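Local coordinates for malonate decarboxylase acyl carrier protein (Pseudomonas fluorescens, PDB 5VIT) that probably carries acetyl and malonyl groups as thioesters on a CoA-derived prosthetic group during malonate decarboxylation, as a subunit of malonate decarboxylase, at residues B[1-6]-B[41-46]. Residues are numbered along the deposited sequence; the frame is centred on the assembly and turned at random.
Sequences METLSF and SIQVQT
Gln43 stands next to Thr3 and Ser5 of the strand of residues 1-6, and its amide fits against the notch between these two short side chains, its nitrogen end at Thr3 and its oxygen end at Ser5. The methyl CG2 of Thr3 touches Gln43 NE2 at 3.3 Å; Ser5 OG donates to Gln43 OE1 over 2.9 Å, approaching from above the carbonyl plane. The bend at the middle of the glutamine chain (chi2 95°) brings the amide alongside both partners, on the same face. Cut back to an alanine here, the side chain would probably leave the Ser5 hydroxyl without this acceptor and open a gap beside the Thr3 methyl. Next along the same face, Gln45 lies beside Thr3 and points the same way, its CG 3.3 Å from Thr3 OG1, and its NE2 makes a weak bond to that oxygen. Met1, bent at its sulfur, lays its methyl CE against the Gln45 amide.

The other face is apolar at its centre. The CE1 corner of the Phe6 ring leans obliquely against Val44 CG2, 3.9 Å away, while CB of Phe6 meets CB of Ile42 at 4.1 Å. Helix 52-62 covers this side: Trp55 touches both Phe6 and Val44, and Phe59 meets the Phe6 ring edge-to-face. At the far end Thr46 turns its hydroxyl to Asp77.

Between the faces, the antiparallel pairs Glu2-Thr46, Leu4-Val44 and Phe6-Ile42 each close two backbone hydrogen bonds, the nearly straight Val44 N to Leu4 O bond (174°) among them. This joins outermost strand 2-9 of the mixed sheet to strand 39-46, whose other edge bonds to strand 71-78. The chemistry is thus two-sided: a face apolar at its centre, packed partly under helix 52-62, and a polar face where Ser5-Gln43 adds one side-chain link to the backbone bonds and Gln45-Thr3 only a weak one.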
ATOM      1  N   MET B   1      11.902  18.628 -27.895  1.00 38.60           N
ATOM      2  CA  MET B   1      10.516  18.181 -27.922  1.00 40.72           C
ATOM      3  C   MET B   1      10.317  16.988 -28.856  1.00 45.88           C
ATOM      4  O   MET B   1      10.895  16.938 -29.944  1.00 44.76           O
ATOM      5  CB  MET B   1       9.603  19.333 -28.348  1.00 34.63           C
ATOM      6  CG  MET B   1       8.167  18.937 -28.632  1.00 41.57           C
ATOM      7  SD  MET B   1       7.128  20.298 -29.218  1.00 45.28           S
ATOM      8  CE  MET B   1       6.244  19.497 -30.538  1.00 47.15           C
ATOM      9  N   GLU B   2       9.493  16.027 -28.454  1.00 41.07           N
ATOM     10  CA  GLU B   2       9.085  15.027 -29.424  1.00 42.72           C
ATOM     11  C   GLU B   2       7.616  14.691 -29.359  1.00 41.48           C
ATOM     12  O   GLU B   2       6.906  15.070 -28.424  1.00 42.53           O
ATOM     13  CB  GLU B   2       9.930  13.748 -29.298  1.00 48.71           C
ATOM     14  CG  GLU B   2      10.342  13.330 -27.913  1.00 44.95           C
ATOM     15  CD  GLU B   2      11.503  12.326 -27.946  1.00 47.15           C
ATOM     16  OE1 GLU B   2      12.623  12.711 -28.343  1.00 47.90           O
ATOM     17  OE2 GLU B   2      11.297  11.150 -27.583  1.00 50.05           O
ATOM     18  N   THR B   3       7.159  14.021 -30.409  1.00 35.81           N
ATOM     19  CA  THR B   3       5.781  13.600 -30.514  1.00 40.23           C
ATOM     20  C   THR B   3       5.785  12.088 -30.590  1.00 42.66           C
ATOM     21  O   THR B   3       6.537  11.487 -31.368  1.00 41.74           O
ATOM     22  CB  THR B   3       5.076  14.214 -31.736  1.00 42.37           C
ATOM     23  OG1 THR B   3       5.135  15.639 -31.640  1.00 42.99           O
ATOM     24  CG2 THR B   3       3.619  13.793 -31.795  1.00 38.62           C
ATOM     25  N   LEU B   4       4.958  11.481 -29.750  1.00 39.08           N
ATOM     26  CA  LEU B   4       4.964  10.044 -29.562  1.00 36.88           C
ATOM     27  C   LEU B   4       3.544   9.546 -29.686  1.00 36.77           C
ATOM     28  O   LEU B   4       2.600  10.255 -29.343  1.00 37.09           O
ATOM     29  CB  LEU B   4       5.548   9.675 -28.192  1.00 32.61           C
ATOM     30  CG  LEU B   4       6.910  10.254 -27.825  1.00 37.03           C
ATOM     31  CD1 LEU B   4       7.170  10.088 -26.339  1.00 33.83           C
ATOM     32  CD2 LEU B   4       7.998   9.557 -28.623  1.00 41.50           C
ATOM     33  N   SER B   5       3.396   8.323 -30.172  1.00 36.49           N
ATOM     34  CA  SER B   5       2.083   7.721 -30.339  1.00 39.40           C
ATOM     35  C   SER B   5       2.046   6.382 -29.657  1.00 33.70           C
ATOM     36  O   SER B   5       3.013   5.627 -29.719  1.00 39.49           O
ATOM     37  CB  SER B   5       1.744   7.563 -31.820  1.00 38.76           C
ATOM     38  OG  SER B   5       1.775   8.828 -32.450  1.00 49.69           O
ATOM     39  N   PHE B   6       0.936   6.086 -29.000  1.00 31.89           N
ATOM     40  CA  PHE B   6       0.795   4.816 -28.308  1.00 33.93           C
ATOM     41  C   PHE B   6      -0.564   4.252 -28.624  1.00 32.36           C
ATOM     42  O   PHE B   6      -1.488   4.991 -28.945  1.00 33.85           O
ATOM     43  CB  PHE B   6       0.958   4.977 -26.790  1.00 34.76           C
ATOM     44  CG  PHE B   6       2.261   5.604 -26.386  1.00 33.05           C
ATOM     45  CD1 PHE B   6       2.421   6.977 -26.424  1.00 26.94           C
ATOM     46  CD2 PHE B   6       3.322   4.819 -25.978  1.00 31.52           C
ATOM     47  CE1 PHE B   6       3.616   7.555 -26.075  1.00 33.02           C
ATOM     48  CE2 PHE B   6       4.519   5.392 -25.612  1.00 33.61           C
ATOM     49  CZ  PHE B   6       4.663   6.770 -25.651  1.00 34.38           C
ATOM     50  N   SER B  41      -6.106   5.151 -28.419  1.00 36.73           N
ATOM     51  CA  SER B  41      -5.022   5.839 -29.126  1.00 37.04           C
ATOM     52  C   SER B  41      -4.537   7.034 -28.330  1.00 33.55           C
ATOM     53  O   SER B  41      -5.324   7.898 -27.976  1.00 34.42           O
ATOM     54  CB  SER B  41      -5.477   6.299 -30.520  1.00 33.92           C
ATOM     55  OG  SER B  41      -5.660   5.197 -31.389  1.00 49.97           O
ATOM     56  N   ILE B  42      -3.237   7.086 -28.068  1.00 34.45           N
ATOM     57  CA  ILE B  42      -2.666   8.160 -27.266  1.00 35.78           C
ATOM     58  C   ILE B  42      -1.563   8.871 -28.028  1.00 38.40           C
ATOM     59  O   ILE B  42      -0.630   8.242 -28.541  1.00 34.98           O
ATOM     60  CB  ILE B  42      -2.090   7.644 -25.933  1.00 37.92           C
ATOM     61  CG1 ILE B  42      -3.173   6.930 -25.112  1.00 34.95           C
ATOM     62  CG2 ILE B  42      -1.460   8.794 -25.154  1.00 34.92           C
ATOM     63  CD1 ILE B  42      -2.635   6.129 -23.930  1.00 33.47           C
ATOM     64  N   GLN B  43      -1.699  10.188 -28.110  1.00 35.59           N
ATOM     65  CA  GLN B  43      -0.677  11.048 -28.676  1.00 34.47           C
ATOM     66  C   GLN B  43      -0.047  11.860 -27.550  1.00 34.41           C
ATOM     67  O   GLN B  43      -0.764  12.466 -26.754  1.00 35.04           O
ATOM     68  CB  GLN B  43      -1.288  11.969 -29.721  1.00 37.95           C
ATOM     69  CG  GLN B  43      -0.294  12.752 -30.514  1.00 45.54           C
ATOM     70  CD  GLN B  43       0.046  12.067 -31.809  1.00 55.75           C
ATOM     71  OE1 GLN B  43      -0.242  10.872 -32.000  1.00 51.20           O
ATOM     72  NE2 GLN B  43       0.628  12.826 -32.733  1.00 57.60           N
ATOM     73  N   VAL B  44       1.280  11.862 -27.474  1.00 30.53           N
ATOM     74  CA  VAL B  44       1.986  12.640 -26.460  1.00 31.30           C
ATOM     75  C   VAL B  44       2.929  13.626 -27.120  1.00 37.49           C
ATOM     76  O   VAL B  44       3.748  13.252 -27.962  1.00 38.61           O
ATOM     77  CB  VAL B  44       2.822  11.757 -25.482  1.00 34.01           C
ATOM     78  CG1 VAL B  44       3.639  12.636 -24.530  1.00 31.13           C
ATOM     79  CG2 VAL B  44       1.940  10.804 -24.697  1.00 30.12           C
ATOM     80  N   GLN B  45       2.808  14.889 -26.735  1.00 32.31           N
ATOM     81  CA  GLN B  45       3.799  15.890 -27.087  1.00 31.18           C
ATOM     82  C   GLN B  45       4.451  16.326 -25.794  1.00 32.91           C
ATOM     83  O   GLN B  45       3.759  16.766 -24.862  1.00 31.55           O
ATOM     84  CB  GLN B  45       3.159  17.065 -27.805  1.00 31.30           C
ATOM     85  CG  GLN B  45       3.722  17.304 -29.163  1.00 44.33           C
ATOM     86  CD  GLN B  45       2.849  18.220 -29.995  1.00 49.80           C
ATOM     87  OE1 GLN B  45       1.797  18.677 -29.542  1.00 45.01           O
ATOM     88  NE2 GLN B  45       3.277  18.485 -31.226  1.00 50.69           N
ATOM     89  N   THR B  46       5.770  16.177 -25.713  1.00 30.15           N
ATOM     90  CA  THR B  46       6.463  16.410 -24.452  1.00 30.81           C
ATOM     91  C   THR B  46       7.736  17.213 -24.699  1.00 30.96           C
ATOM     92  O   THR B  46       8.375  17.068 -25.729  1.00 35.43           O
ATOM     93  CB  THR B  46       6.788  15.056 -23.707  1.00 33.53           C
ATOM     94  OG1 THR B  46       7.383  15.323 -22.432  1.00 33.20           O
ATOM     95  CG2 THR B  46       7.742  14.185 -24.528  1.00 33.22           C
TER